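Local coordinates for protein VipE (Legionella pneumophila subsp. pneumophila str. Philadelphia 1, PDB 4QN8) that is an effector of unknown biochemical function that probably acts inside the host cell, this chain being its N-terminal, all-helical half, at residues A[118-123]-A[140-145]; A[10-15]-A[63-68]; A[31-36]-A[83-88]; A[5-10]-A[37-42]; A[43-48]-A[53-58]. One frame throughout, in Å; residues are numbered along the deposited sequence.

How the contacts relate
The chain is a compact bundle of helices, and contact 1 lies on the opposite side of its centre from contacts 2 and 4, with centres about 23 and 26 Å away. Contact 3 sits between: His122 of contact 1 packs on Ser83 and Ile86, while Leu32 meets Tyr15 of contact 2. Contacts 2 and 4 both use helix 6-20, have centres about 9 Å apart and are joined through Asp64, whose OD2 is hydrogen-bonded to Thr8 OG1 and Leu5 N. Contact 5 continues outward along the long loop before helix 58-69, its centre about 11 Å from that of contact 4, linked by Ser41 with His56 and Thr6 with Asp53. Lys58 also reaches Pro35 O of contact 3.

Contact 1 of 5, residues A[118-123]-A[140-145]; sequences KAEEHF and NLKAVI
Lys142, on the long C-terminal helix 135-154, lays its side chain over one face of Phe123, a cation-pi and CH-pi arrangement. CE stands over the middle of the Phe123 ring, 3.5 Å from the centroid and only 5° off the normal. Lys142 NZ is farther out, 4.5 Å from the same centroid but still above the face. Beyond the ring, NZ forms a salt bridge with Glu120; the modelled 2.4 Å from NZ to Glu120 OE2 is too short to be taken literally. Glu120 reaches it by a bend in its chain at chi2 (63°), whereas Lys142 runs fully extended beyond CG. At the ring edge, near its plane, Leu141 CD2 sits 3.8 Å from Phe123 CE1. Outside the two segments, Met112 of helix 103-114 and Leu146 also touch Phe123, so the ring is wedged between helices. The helix carrying Lys142 widens here into a pi-type turn: Asn140 O accepts from both Val144 N, at 2.8 Å, and Ile145 N, at 3.1 Å.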
# COMPACT_ATOMS: atom_id res chain seq x y z
N LYS A 118 -12.21 -11.25 2.19
CA LYS A 118 -11.81 -10.64 3.45
C LYS A 118 -11.53 -9.15 3.30
O LYS A 118 -11.85 -8.35 4.18
CB LYS A 118 -10.56 -11.35 3.98
CG LYS A 118 -10.15 -10.89 5.37
CD LYS A 118 -11.30 -11.05 6.36
CE LYS A 118 -10.82 -10.89 7.79
NZ LYS A 118 -11.95 -10.91 8.76
N ALA A 119 -10.93 -8.76 2.18
CA ALA A 119 -10.55 -7.36 1.98
C ALA A 119 -11.76 -6.45 1.82
O ALA A 119 -11.68 -5.23 2.08
CB ALA A 119 -9.64 -7.24 0.79
N GLU A 120 -12.87 -7.03 1.40
CA GLU A 120 -14.09 -6.25 1.20
C GLU A 120 -14.54 -5.50 2.46
O GLU A 120 -15.16 -4.44 2.37
CB GLU A 120 -15.22 -7.15 0.68
CG GLU A 120 -16.45 -6.41 0.25
CD GLU A 120 -16.20 -5.48 -0.93
OE1 GLU A 120 -15.14 -5.58 -1.60
OE2 GLU A 120 -17.09 -4.65 -1.18
N GLU A 121 -14.21 -6.05 3.63
CA GLU A 121 -14.62 -5.45 4.89
C GLU A 121 -14.01 -4.05 5.13
O GLU A 121 -14.54 -3.27 5.93
CB GLU A 121 -14.30 -6.39 6.06
CG GLU A 121 -14.95 -7.77 5.94
CD GLU A 121 -14.52 -8.71 7.06
OE1 GLU A 121 -13.87 -8.24 8.02
OE2 GLU A 121 -14.84 -9.92 6.97
N HIS A 122 -12.91 -3.75 4.46
CA HIS A 122 -12.23 -2.47 4.66
C HIS A 122 -13.07 -1.30 4.15
O HIS A 122 -12.90 -0.16 4.60
CB HIS A 122 -10.88 -2.43 3.96
CG HIS A 122 -9.86 -3.35 4.55
ND1 HIS A 122 -9.52 -3.33 5.88
CD2 HIS A 122 -9.09 -4.31 3.98
CE1 HIS A 122 -8.59 -4.24 6.11
NE2 HIS A 122 -8.31 -4.84 4.97
N PHE A 123 -13.97 -1.57 3.21
CA PHE A 123 -14.81 -0.51 2.64
C PHE A 123 -15.93 -0.10 3.57
O PHE A 123 -16.63 0.87 3.30
CB PHE A 123 -15.34 -0.93 1.27
CG PHE A 123 -14.25 -1.18 0.27
CD1 PHE A 123 -13.68 -0.14 -0.44
CD2 PHE A 123 -13.74 -2.46 0.10
CE1 PHE A 123 -12.65 -0.37 -1.34
CE2 PHE A 123 -12.71 -2.69 -0.80
CZ PHE A 123 -12.16 -1.65 -1.52
N ASN A 140 -15.72 4.00 -7.87
CA ASN A 140 -14.50 4.49 -8.52
C ASN A 140 -13.25 4.12 -7.73
O ASN A 140 -12.19 3.87 -8.33
CB ASN A 140 -14.56 6.01 -8.75
CG ASN A 140 -15.49 6.39 -9.88
OD1 ASN A 140 -15.55 5.71 -10.91
ND2 ASN A 140 -16.21 7.49 -9.70
N LEU A 141 -13.35 4.11 -6.40
CA LEU A 141 -12.22 3.68 -5.57
C LEU A 141 -11.80 2.28 -5.98
O LEU A 141 -10.60 2.00 -6.16
CB LEU A 141 -12.58 3.73 -4.07
CG LEU A 141 -11.54 3.19 -3.08
CD1 LEU A 141 -10.20 3.90 -3.30
CD2 LEU A 141 -12.00 3.36 -1.62
N LYS A 142 -12.77 1.39 -6.17
CA LYS A 142 -12.47 0.02 -6.56
C LYS A 142 -12.05 -0.12 -8.03
O LYS A 142 -11.03 -0.76 -8.33
CB LYS A 142 -13.66 -0.90 -6.27
CG LYS A 142 -13.94 -1.10 -4.79
CD LYS A 142 -15.16 -1.98 -4.61
CE LYS A 142 -15.43 -2.25 -3.13
NZ LYS A 142 -16.69 -3.04 -2.98
N ALA A 143 -12.83 0.46 -8.92
CA ALA A 143 -12.67 0.19 -10.35
C ALA A 143 -11.57 1.02 -11.00
O ALA A 143 -10.98 0.60 -11.99
CB ALA A 143 -13.98 0.40 -11.09
N VAL A 144 -11.31 2.21 -10.46
CA VAL A 144 -10.31 3.10 -11.07
C VAL A 144 -9.04 3.21 -10.23
O VAL A 144 -7.93 3.04 -10.75
CB VAL A 144 -10.88 4.50 -11.32
CG1 VAL A 144 -9.79 5.44 -11.85
CG2 VAL A 144 -12.06 4.42 -12.28
N ILE A 145 -9.21 3.49 -8.94
CA ILE A 145 -8.06 3.80 -8.08
C ILE A 145 -7.30 2.55 -7.66
O ILE A 145 -6.08 2.49 -7.78
CB ILE A 145 -8.48 4.66 -6.87
CG1 ILE A 145 -8.98 6.03 -7.37
CG2 ILE A 145 -7.33 4.87 -5.92
CD1 ILE A 145 -9.46 6.94 -6.24

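Contact 2 of 5, residues A[10-15]-A[63-68]; sequences RLINTY and KDFVLT
The Phe65 ring is pushed against the backbone of helix 6-20, where Leu11 C and Ile12 N lie at its edge, in the plane. The side chains of the same two residues come at the ring on a slant: Ile12 CD1 is 3.6 Å from Phe65 CE1, and Leu11 CB is 3.8 Å from that same ring carbon. Phe65 gets to the facing helix because its CG is anti to the backbone N (chi1 179°). Ile12 sends CG1 and CD1 back to meet it, and CD1 also approaches Thr68 CG2 at 4.1 Å. The two helical segments run at 50° to each other, crossing angle -50°, and their axes approach to 10.6 Å, a gap filled by Phe65 from one side and Leu11 and Ile12 from the other. Phe38 adds an edge-to-face contact with Phe65, and Leu19 touches it too. On the polar side, Thr68 OG1 gives its hydrogen to Asp64 O at 2.7 Å and is satisfied within its own helix. The side-chain contacts between the segments are apolar, so shape and the removal of surface from water probably hold them together.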
# COMPACT_ATOMS: atom_id res chain seq x y z
N ARG A 10 16.28 -2.36 2.11
CA ARG A 10 16.69 -1.62 3.31
C ARG A 10 15.47 -1.43 4.20
O ARG A 10 15.57 -1.58 5.42
CB ARG A 10 17.32 -0.28 2.94
CG ARG A 10 18.56 -0.41 2.05
CD ARG A 10 19.74 -1.01 2.79
NE ARG A 10 20.83 -1.35 1.87
CZ ARG A 10 21.73 -0.48 1.43
NH1 ARG A 10 21.70 0.79 1.82
NH2 ARG A 10 22.69 -0.88 0.60
N LEU A 11 14.33 -1.11 3.61
CA LEU A 11 13.12 -0.88 4.40
C LEU A 11 12.58 -2.19 5.00
O LEU A 11 12.09 -2.19 6.13
CB LEU A 11 12.06 -0.12 3.60
CG LEU A 11 12.55 1.29 3.22
CD1 LEU A 11 11.70 1.93 2.14
CD2 LEU A 11 12.58 2.21 4.43
N ILE A 12 12.72 -3.29 4.27
CA ILE A 12 12.37 -4.60 4.82
C ILE A 12 13.33 -4.95 5.96
O ILE A 12 12.91 -5.47 7.00
CB ILE A 12 12.41 -5.72 3.75
CG1 ILE A 12 11.38 -5.45 2.66
CG2 ILE A 12 12.14 -7.08 4.39
CD1 ILE A 12 10.01 -6.02 2.93
N ASN A 13 14.61 -4.65 5.77
CA ASN A 13 15.60 -4.89 6.81
C ASN A 13 15.21 -4.17 8.09
O ASN A 13 15.36 -4.71 9.19
CB ASN A 13 16.98 -4.43 6.34
CG ASN A 13 18.01 -4.52 7.44
OD1 ASN A 13 18.36 -5.63 7.88
ND2 ASN A 13 18.52 -3.37 7.89
N THR A 14 14.71 -2.96 7.96
CA THR A 14 14.35 -2.17 9.12
C THR A 14 12.99 -2.61 9.69
O THR A 14 12.85 -2.88 10.88
CB THR A 14 14.34 -0.67 8.78
OG1 THR A 14 15.68 -0.25 8.49
CG2 THR A 14 13.77 0.17 9.93
N TYR A 15 11.99 -2.73 8.82
CA TYR A 15 10.61 -2.89 9.26
C TYR A 15 10.02 -4.30 9.15
O TYR A 15 8.94 -4.56 9.70
CB TYR A 15 9.73 -1.92 8.48
CG TYR A 15 9.99 -0.46 8.77
CD1 TYR A 15 9.55 0.12 9.95
CD2 TYR A 15 10.64 0.35 7.84
CE1 TYR A 15 9.76 1.46 10.21
CE2 TYR A 15 10.86 1.70 8.10
CZ TYR A 15 10.42 2.24 9.29
OH TYR A 15 10.62 3.58 9.56
N LYS A 63 5.02 -0.86 -4.53
CA LYS A 63 4.60 -2.16 -5.03
C LYS A 63 5.68 -3.19 -4.74
O LYS A 63 5.38 -4.31 -4.28
CB LYS A 63 4.37 -2.11 -6.55
CG LYS A 63 3.03 -1.52 -7.00
CD LYS A 63 3.02 -1.55 -8.53
CE LYS A 63 1.77 -0.98 -9.15
NZ LYS A 63 1.99 -0.92 -10.62
N ASP A 64 6.92 -2.82 -5.00
CA ASP A 64 8.03 -3.76 -4.83
C ASP A 64 8.13 -4.19 -3.37
O ASP A 64 8.35 -5.37 -3.07
CB ASP A 64 9.34 -3.13 -5.34
CG ASP A 64 10.48 -4.13 -5.44
OD1 ASP A 64 10.41 -5.05 -6.29
OD2 ASP A 64 11.45 -3.99 -4.67
N PHE A 65 7.96 -3.23 -2.47
CA PHE A 65 8.01 -3.50 -1.02
C PHE A 65 6.90 -4.45 -0.60
O PHE A 65 7.15 -5.44 0.10
CB PHE A 65 7.91 -2.20 -0.23
CG PHE A 65 7.94 -2.38 1.26
CD1 PHE A 65 9.14 -2.42 1.94
CD2 PHE A 65 6.75 -2.45 1.98
CE1 PHE A 65 9.17 -2.56 3.34
CE2 PHE A 65 6.76 -2.60 3.36
CZ PHE A 65 7.98 -2.65 4.04
N VAL A 66 5.68 -4.17 -1.02
CA VAL A 66 4.56 -5.04 -0.66
C VAL A 66 4.72 -6.41 -1.31
O VAL A 66 4.46 -7.44 -0.68
CB VAL A 66 3.22 -4.39 -1.05
CG1 VAL A 66 2.06 -5.35 -0.80
CG2 VAL A 66 3.05 -3.09 -0.25
N LEU A 67 5.20 -6.43 -2.55
CA LEU A 67 5.42 -7.70 -3.27
C LEU A 67 6.40 -8.60 -2.52
O LEU A 67 6.37 -9.84 -2.65
CB LEU A 67 5.98 -7.42 -4.67
CG LEU A 67 6.04 -8.54 -5.69
CD1 LEU A 67 4.63 -9.02 -5.99
CD2 LEU A 67 6.70 -8.04 -6.96
N THR A 68 7.24 -7.98 -1.71
CA THR A 68 8.30 -8.67 -0.98
C THR A 68 7.86 -9.10 0.43
O THR A 68 8.12 -10.23 0.85
CB THR A 68 9.57 -7.76 -0.89
OG1 THR A 68 9.98 -7.39 -2.21
CG2 THR A 68 10.72 -8.48 -0.21

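Contact 3 of 5, residues A[31-36]-A[83-88]; sequences ILLDPN and SRMIEL
Where helix 26-32 ends and the chain turns off, Leu33 plugs against the last turn of helix 75-88, a buried apolar contact in the helical bundle. Its two methyls divide the work. CD1 settles on the helix backbone, 3.9 Å from Met85 CA and equally far from Met85 O, and reaches Leu88 CB at 4.2 Å. CD2 lies against the side chain instead, 4.0 Å from Met85 CG. Met85, a selenomethionine in this crystal, is extended beyond CG, so that its shaft runs past the leucine rather than folding over it. Glu104 of helix 103-114 touches Leu33 and Met85, and Leu29 packs on Met85 and Leu88, so the contact lies among three helices. Just past Leu33 the chain is turned by Asp34, whose OD1 takes the N-H of Asn36 at 2.8 Å on the anti lone pair, nearly straight at 166°. With Pro35 in the middle position, Asp34 to Asn36 form an Asx-Pro turn, here leading the chain away from the end of a helix.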
# COMPACT_ATOMS: atom_id res chain seq x y z
N ILE A 31 5.11 6.22 11.35
CA ILE A 31 6.34 6.65 10.69
C ILE A 31 6.51 5.93 9.34
O ILE A 31 6.89 6.54 8.33
CB ILE A 31 7.57 6.46 11.60
CG1 ILE A 31 7.51 7.46 12.77
CG2 ILE A 31 8.86 6.66 10.83
CD1 ILE A 31 8.55 7.23 13.86
N LEU A 32 6.22 4.64 9.31
CA LEU A 32 6.29 3.87 8.08
C LEU A 32 5.33 4.44 7.03
O LEU A 32 5.64 4.46 5.84
CB LEU A 32 5.95 2.40 8.37
CG LEU A 32 5.98 1.44 7.19
CD1 LEU A 32 7.40 1.38 6.58
CD2 LEU A 32 5.52 0.03 7.61
N LEU A 33 4.19 4.95 7.50
CA LEU A 33 3.17 5.51 6.62
C LEU A 33 3.45 6.96 6.18
O LEU A 33 2.66 7.54 5.44
CB LEU A 33 1.80 5.40 7.31
CG LEU A 33 1.28 3.97 7.45
CD1 LEU A 33 0.14 3.86 8.49
CD2 LEU A 33 0.82 3.43 6.10
N ASP A 34 4.55 7.55 6.65
CA ASP A 34 4.96 8.88 6.20
C ASP A 34 5.02 8.87 4.67
O ASP A 34 5.61 7.98 4.07
CB ASP A 34 6.32 9.27 6.81
CG ASP A 34 6.78 10.69 6.42
OD1 ASP A 34 6.79 11.02 5.22
OD2 ASP A 34 7.17 11.46 7.32
N PRO A 35 4.37 9.85 4.04
CA PRO A 35 4.29 9.86 2.57
C PRO A 35 5.66 9.82 1.88
O PRO A 35 5.75 9.40 0.73
CB PRO A 35 3.58 11.18 2.27
CG PRO A 35 2.74 11.44 3.48
CD PRO A 35 3.51 10.88 4.65
N ASN A 36 6.71 10.22 2.58
CA ASN A 36 8.04 10.27 1.98
C ASN A 36 8.92 9.05 2.25
O ASN A 36 10.08 9.04 1.86
CB ASN A 36 8.78 11.52 2.41
CG ASN A 36 8.16 12.76 1.85
OD1 ASN A 36 7.37 13.43 2.51
ND2 ASN A 36 8.50 13.07 0.61
N SER A 83 -5.99 -2.76 8.07
CA SER A 83 -6.98 -1.98 8.81
C SER A 83 -6.33 -0.90 9.66
O SER A 83 -6.83 0.23 9.73
CB SER A 83 -7.83 -2.88 9.71
OG SER A 83 -8.66 -3.73 8.94
N ARG A 84 -5.22 -1.25 10.31
CA ARG A 84 -4.49 -0.28 11.10
C ARG A 84 -3.95 0.83 10.22
O ARG A 84 -4.00 2.00 10.59
CB ARG A 84 -3.33 -0.95 11.85
CG ARG A 84 -3.78 -1.85 12.95
CD ARG A 84 -2.57 -2.48 13.59
NE ARG A 84 -1.81 -1.53 14.40
CZ ARG A 84 -0.54 -1.71 14.74
NH1 ARG A 84 0.11 -2.79 14.32
NH2 ARG A 84 0.09 -0.82 15.49
N MSE A 85 -3.43 0.47 9.05
CA MSE A 85 -2.88 1.47 8.16
C MSE A 85 -3.95 2.45 7.72
O MSE A 85 -3.70 3.66 7.62
CB MSE A 85 -2.20 0.82 6.95
CG MSE A 85 -0.95 0.04 7.33
SE MSE A 85 -0.24 -0.76 5.71
CE MSE A 85 1.32 -1.65 6.45
N ILE A 86 -5.15 1.95 7.48
CA ILE A 86 -6.25 2.82 7.07
C ILE A 86 -6.62 3.75 8.23
O ILE A 86 -6.83 4.95 8.03
CB ILE A 86 -7.47 2.00 6.54
CG1 ILE A 86 -7.13 1.45 5.14
CG2 ILE A 86 -8.73 2.84 6.50
CD1 ILE A 86 -7.88 0.18 4.74
N GLU A 87 -6.67 3.23 9.46
CA GLU A 87 -6.99 4.06 10.63
C GLU A 87 -5.94 5.13 10.90
O GLU A 87 -6.28 6.24 11.33
CB GLU A 87 -7.11 3.21 11.89
CG GLU A 87 -8.40 2.46 12.09
CD GLU A 87 -8.30 1.49 13.24
OE1 GLU A 87 -7.22 0.86 13.38
OE2 GLU A 87 -9.27 1.36 14.02
N LEU A 88 -4.67 4.79 10.68
CA LEU A 88 -3.55 5.64 11.11
C LEU A 88 -2.93 6.50 10.03
O LEU A 88 -2.08 7.34 10.34
CB LEU A 88 -2.45 4.79 11.72
CG LEU A 88 -2.85 4.04 12.98
CD1 LEU A 88 -1.72 3.11 13.40
CD2 LEU A 88 -3.23 5.00 14.12

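Contact 4 of 5, residues A[5-10]-A[37-42]; sequences LTQTQR and TFTKSE
Gln7 grips the backbone of Thr39 with both ends of its amide. Thr39 N donates to Gln7 OE1 at 2.9 Å with an N-H...O angle of 161°, arriving in the carbonyl plane on a lone pair. The return bond, Gln7 NE2 to Thr39 O, is longer at 3.3 Å and weak. That same carbonyl receives a second weak bond from His56 NE2, so two weak bonds share it while the N-H has one good acceptor. All three Gln7 torsions are close to 180°, which throws the amide straight out from the first turn of helix 6-20. The same OE1 lies 3.2 Å from Phe38 CA and 3.7 Å from Phe38 CB. The neighbours are also provided for: Thr37 OG1 bonds to Asp34 O and Leu32 O. Lys40 NZ folds back on its own strip of chain and donates to Ser41 O at 2.7 Å. At the start of the helix, Asp64 OD2 takes both Leu5 N and Thr8 OG1, tying this end to helix 58-69. A side-chain amide pairing with the N-H and C=O of one extended residue copies the way a neighbouring beta strand would bond, and here that peptide-like pairing fastens a strandless loop to the beginning of a helix.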
# COMPACT_ATOMS: atom_id res chain seq x y z
N LEU A 5 14.24 -4.01 -5.36
CA LEU A 5 14.98 -2.76 -5.30
C LEU A 5 15.78 -2.68 -4.01
O LEU A 5 15.37 -3.24 -2.98
CB LEU A 5 14.01 -1.59 -5.33
CG LEU A 5 13.16 -1.49 -6.59
CD1 LEU A 5 12.02 -0.49 -6.41
CD2 LEU A 5 14.06 -1.07 -7.73
N THR A 6 16.91 -1.97 -4.05
CA THR A 6 17.71 -1.76 -2.85
C THR A 6 16.89 -1.04 -1.78
O THR A 6 16.93 -1.39 -0.60
CB THR A 6 19.01 -1.01 -3.16
OG1 THR A 6 19.77 -1.77 -4.10
CG2 THR A 6 19.83 -0.80 -1.89
N GLN A 7 16.12 -0.04 -2.21
CA GLN A 7 15.21 0.67 -1.32
C GLN A 7 14.31 -0.30 -0.55
O GLN A 7 14.13 -0.19 0.67
CB GLN A 7 14.36 1.63 -2.16
CG GLN A 7 13.31 2.37 -1.40
CD GLN A 7 12.55 3.38 -2.25
OE1 GLN A 7 11.68 4.07 -1.76
NE2 GLN A 7 12.91 3.48 -3.54
N THR A 8 13.75 -1.28 -1.27
CA THR A 8 12.89 -2.28 -0.67
C THR A 8 13.65 -3.10 0.37
O THR A 8 13.18 -3.30 1.48
CB THR A 8 12.35 -3.23 -1.73
OG1 THR A 8 11.40 -2.52 -2.52
CG2 THR A 8 11.68 -4.46 -1.09
N GLN A 9 14.84 -3.55 -0.01
CA GLN A 9 15.65 -4.37 0.90
C GLN A 9 15.95 -3.65 2.20
O GLN A 9 15.90 -4.25 3.28
CB GLN A 9 16.96 -4.77 0.23
CG GLN A 9 16.80 -5.68 -0.99
CD GLN A 9 18.08 -5.78 -1.80
OE1 GLN A 9 19.09 -5.15 -1.46
NE2 GLN A 9 18.05 -6.57 -2.86
N ARG A 10 16.28 -2.36 2.11
CA ARG A 10 16.69 -1.62 3.31
C ARG A 10 15.47 -1.43 4.20
O ARG A 10 15.57 -1.58 5.42
CB ARG A 10 17.32 -0.28 2.94
CG ARG A 10 18.56 -0.41 2.05
CD ARG A 10 19.74 -1.01 2.79
NE ARG A 10 20.83 -1.35 1.87
CZ ARG A 10 21.73 -0.48 1.43
NH1 ARG A 10 21.70 0.79 1.82
NH2 ARG A 10 22.69 -0.88 0.60
N THR A 37 8.36 8.03 2.89
CA THR A 37 9.17 6.84 3.19
C THR A 37 9.68 6.16 1.93
O THR A 37 10.83 5.70 1.88
CB THR A 37 8.40 5.81 4.05
OG1 THR A 37 8.01 6.42 5.29
CG2 THR A 37 9.30 4.61 4.34
N PHE A 38 8.81 6.09 0.91
CA PHE A 38 9.16 5.53 -0.39
C PHE A 38 9.28 6.66 -1.41
O PHE A 38 8.50 7.62 -1.39
CB PHE A 38 8.09 4.53 -0.85
CG PHE A 38 7.90 3.37 0.09
CD1 PHE A 38 7.00 3.45 1.14
CD2 PHE A 38 8.65 2.22 -0.06
CE1 PHE A 38 6.84 2.39 2.02
CE2 PHE A 38 8.50 1.15 0.82
CZ PHE A 38 7.59 1.24 1.87
N THR A 39 10.26 6.55 -2.31
CA THR A 39 10.49 7.62 -3.29
C THR A 39 10.65 7.07 -4.70
O THR A 39 11.09 5.94 -4.89
CB THR A 39 11.75 8.47 -2.97
OG1 THR A 39 12.92 7.66 -3.10
CG2 THR A 39 11.68 9.07 -1.57
N LYS A 40 10.30 7.89 -5.69
CA LYS A 40 10.66 7.57 -7.07
C LYS A 40 12.17 7.73 -7.18
O LYS A 40 12.79 8.39 -6.34
CB LYS A 40 9.94 8.50 -8.06
CG LYS A 40 10.41 9.95 -8.00
CD LYS A 40 9.78 10.78 -9.13
CE LYS A 40 10.66 11.95 -9.56
NZ LYS A 40 11.91 11.51 -10.22
N SER A 41 12.76 7.13 -8.21
CA SER A 41 14.17 7.37 -8.49
C SER A 41 14.35 8.83 -8.91
O SER A 41 13.39 9.47 -9.35
CB SER A 41 14.66 6.43 -9.60
OG SER A 41 13.86 6.55 -10.77
N GLU A 42 15.55 9.36 -8.77
CA GLU A 42 15.79 10.74 -9.19
C GLU A 42 15.73 10.84 -10.71
O GLU A 42 16.11 9.91 -11.43
CB GLU A 42 17.14 11.24 -8.67
CG GLU A 42 17.24 12.75 -8.61
CD GLU A 42 16.55 13.35 -7.40
OE1 GLU A 42 17.15 13.33 -6.30
OE2 GLU A 42 15.41 13.84 -7.54

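Contact 5 of 5, residues A[43-48]-A[53-58]; sequences GYVDPN and DSNHSK
The long loop between helices 26-32 and 58-69 doubles back on itself, and Asn55 closes it by a two-pronged bond to the backbone of Asp46. Asp46 N donates to Asn55 OD1 at 2.7 Å, almost straight at 170° and on a lone pair in the carbonyl plane. In return Asn55 ND2 donates to Asp46 O at 2.9 Å; the acceptor lies within the plane of the asparagine amide, while the donor is tilted 20° from the plane of the backbone carbonyl. ND2 also has a weak bond to Pro50 O in the connecting turn. Asn55 swings its amide across the gap by placing CG anti to the backbone N (chi1 -163°). Beside this pairing Val45 leans on the facing segment 53-58: CG2 is 3.5 Å from His56 C and from Ser57 N. Two local motifs border the contact. Asp46 OD1 accepts from Asn48 N at 3.0 Å, met from above the carboxylate plane, which makes an Asx-Pro turn around Pro47. Ser57 is the N-cap of helix 58-69, its OG bonded to Asp60 N, and His56 ND1 is taken up by Ser52 O. Since OD1 and ND2 are both bonded to Asp46, the rotation of the Asn55 amide is probably fixed, and a buried polar group gives this loop a link that needs no regular strand.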
# COMPACT_ATOMS: atom_id res chain seq x y z
N GLY A 43 15.23 11.97 -11.22
CA GLY A 43 15.05 12.11 -12.65
C GLY A 43 13.73 11.52 -13.11
O GLY A 43 12.72 11.58 -12.39
N TYR A 44 13.72 10.94 -14.30
CA TYR A 44 12.48 10.46 -14.90
C TYR A 44 12.37 8.94 -14.92
O TYR A 44 13.38 8.23 -14.88
CB TYR A 44 12.33 11.03 -16.31
CG TYR A 44 12.07 12.52 -16.29
CD1 TYR A 44 10.78 13.01 -16.21
CD2 TYR A 44 13.12 13.42 -16.33
CE1 TYR A 44 10.54 14.37 -16.19
CE2 TYR A 44 12.89 14.79 -16.30
CZ TYR A 44 11.59 15.25 -16.23
OH TYR A 44 11.35 16.61 -16.20
N VAL A 45 11.14 8.45 -14.97
CA VAL A 45 10.91 7.02 -15.16
C VAL A 45 10.75 6.70 -16.65
O VAL A 45 9.85 7.22 -17.31
CB VAL A 45 9.68 6.53 -14.39
CG1 VAL A 45 9.53 5.04 -14.55
CG2 VAL A 45 9.81 6.89 -12.91
N ASP A 46 11.64 5.85 -17.17
CA ASP A 46 11.59 5.40 -18.56
C ASP A 46 10.70 4.15 -18.69
O ASP A 46 11.07 3.07 -18.21
CB ASP A 46 13.00 5.06 -19.01
CG ASP A 46 13.06 4.55 -20.44
OD1 ASP A 46 12.06 4.69 -21.18
OD2 ASP A 46 14.13 4.02 -20.83
N PRO A 47 9.55 4.28 -19.38
CA PRO A 47 8.65 3.12 -19.43
C PRO A 47 9.19 2.01 -20.33
O PRO A 47 8.72 0.87 -20.29
CB PRO A 47 7.35 3.71 -19.99
CG PRO A 47 7.79 4.91 -20.80
CD PRO A 47 9.05 5.44 -20.14
N ASN A 48 10.20 2.36 -21.13
CA ASN A 48 10.80 1.43 -22.08
C ASN A 48 11.98 0.67 -21.49
O ASN A 48 12.71 -0.02 -22.20
CB ASN A 48 11.24 2.17 -23.35
CG ASN A 48 10.07 2.75 -24.12
OD1 ASN A 48 9.93 3.97 -24.27
ND2 ASN A 48 9.22 1.86 -24.64
N ASP A 53 16.86 0.11 -9.70
CA ASP A 53 17.27 1.08 -8.70
C ASP A 53 17.35 2.50 -9.25
O ASP A 53 17.21 3.47 -8.50
CB ASP A 53 18.65 0.71 -8.13
CG ASP A 53 18.57 -0.31 -7.02
OD1 ASP A 53 17.44 -0.70 -6.63
OD2 ASP A 53 19.64 -0.72 -6.52
N SER A 54 17.60 2.63 -10.55
CA SER A 54 17.78 3.93 -11.17
C SER A 54 16.59 4.29 -12.05
O SER A 54 16.62 5.30 -12.76
CB SER A 54 19.06 3.95 -12.02
OG SER A 54 18.91 3.11 -13.15
N ASN A 55 15.56 3.46 -12.02
CA ASN A 55 14.37 3.68 -12.86
C ASN A 55 13.11 3.15 -12.20
O ASN A 55 12.72 2.00 -12.43
CB ASN A 55 14.55 3.03 -14.24
CG ASN A 55 13.57 3.57 -15.28
OD1 ASN A 55 13.40 4.78 -15.43
ND2 ASN A 55 12.92 2.66 -16.00
N HIS A 56 12.48 3.97 -11.36
CA HIS A 56 11.25 3.53 -10.70
C HIS A 56 10.40 4.69 -10.20
O HIS A 56 10.91 5.66 -9.65
CB HIS A 56 11.55 2.55 -9.55
CG HIS A 56 12.34 3.15 -8.43
ND1 HIS A 56 13.71 2.97 -8.33
CD2 HIS A 56 11.98 3.90 -7.38
CE1 HIS A 56 14.15 3.62 -7.25
NE2 HIS A 56 13.12 4.18 -6.66
N SER A 57 9.10 4.59 -10.42
CA SER A 57 8.18 5.56 -9.87
C SER A 57 8.00 5.33 -8.38
O SER A 57 8.45 4.31 -7.83
CB SER A 57 6.82 5.46 -10.56
OG SER A 57 6.17 4.25 -10.20
N LYS A 58 7.32 6.26 -7.72
CA LYS A 58 6.98 6.06 -6.32
C LYS A 58 6.11 4.83 -6.12
O LYS A 58 6.39 4.00 -5.24
CB LYS A 58 6.31 7.31 -5.73
CG LYS A 58 5.91 7.17 -4.27
CD LYS A 58 5.42 8.51 -3.73
CE LYS A 58 4.90 8.37 -2.31
NZ LYS A 58 4.77 9.73 -1.70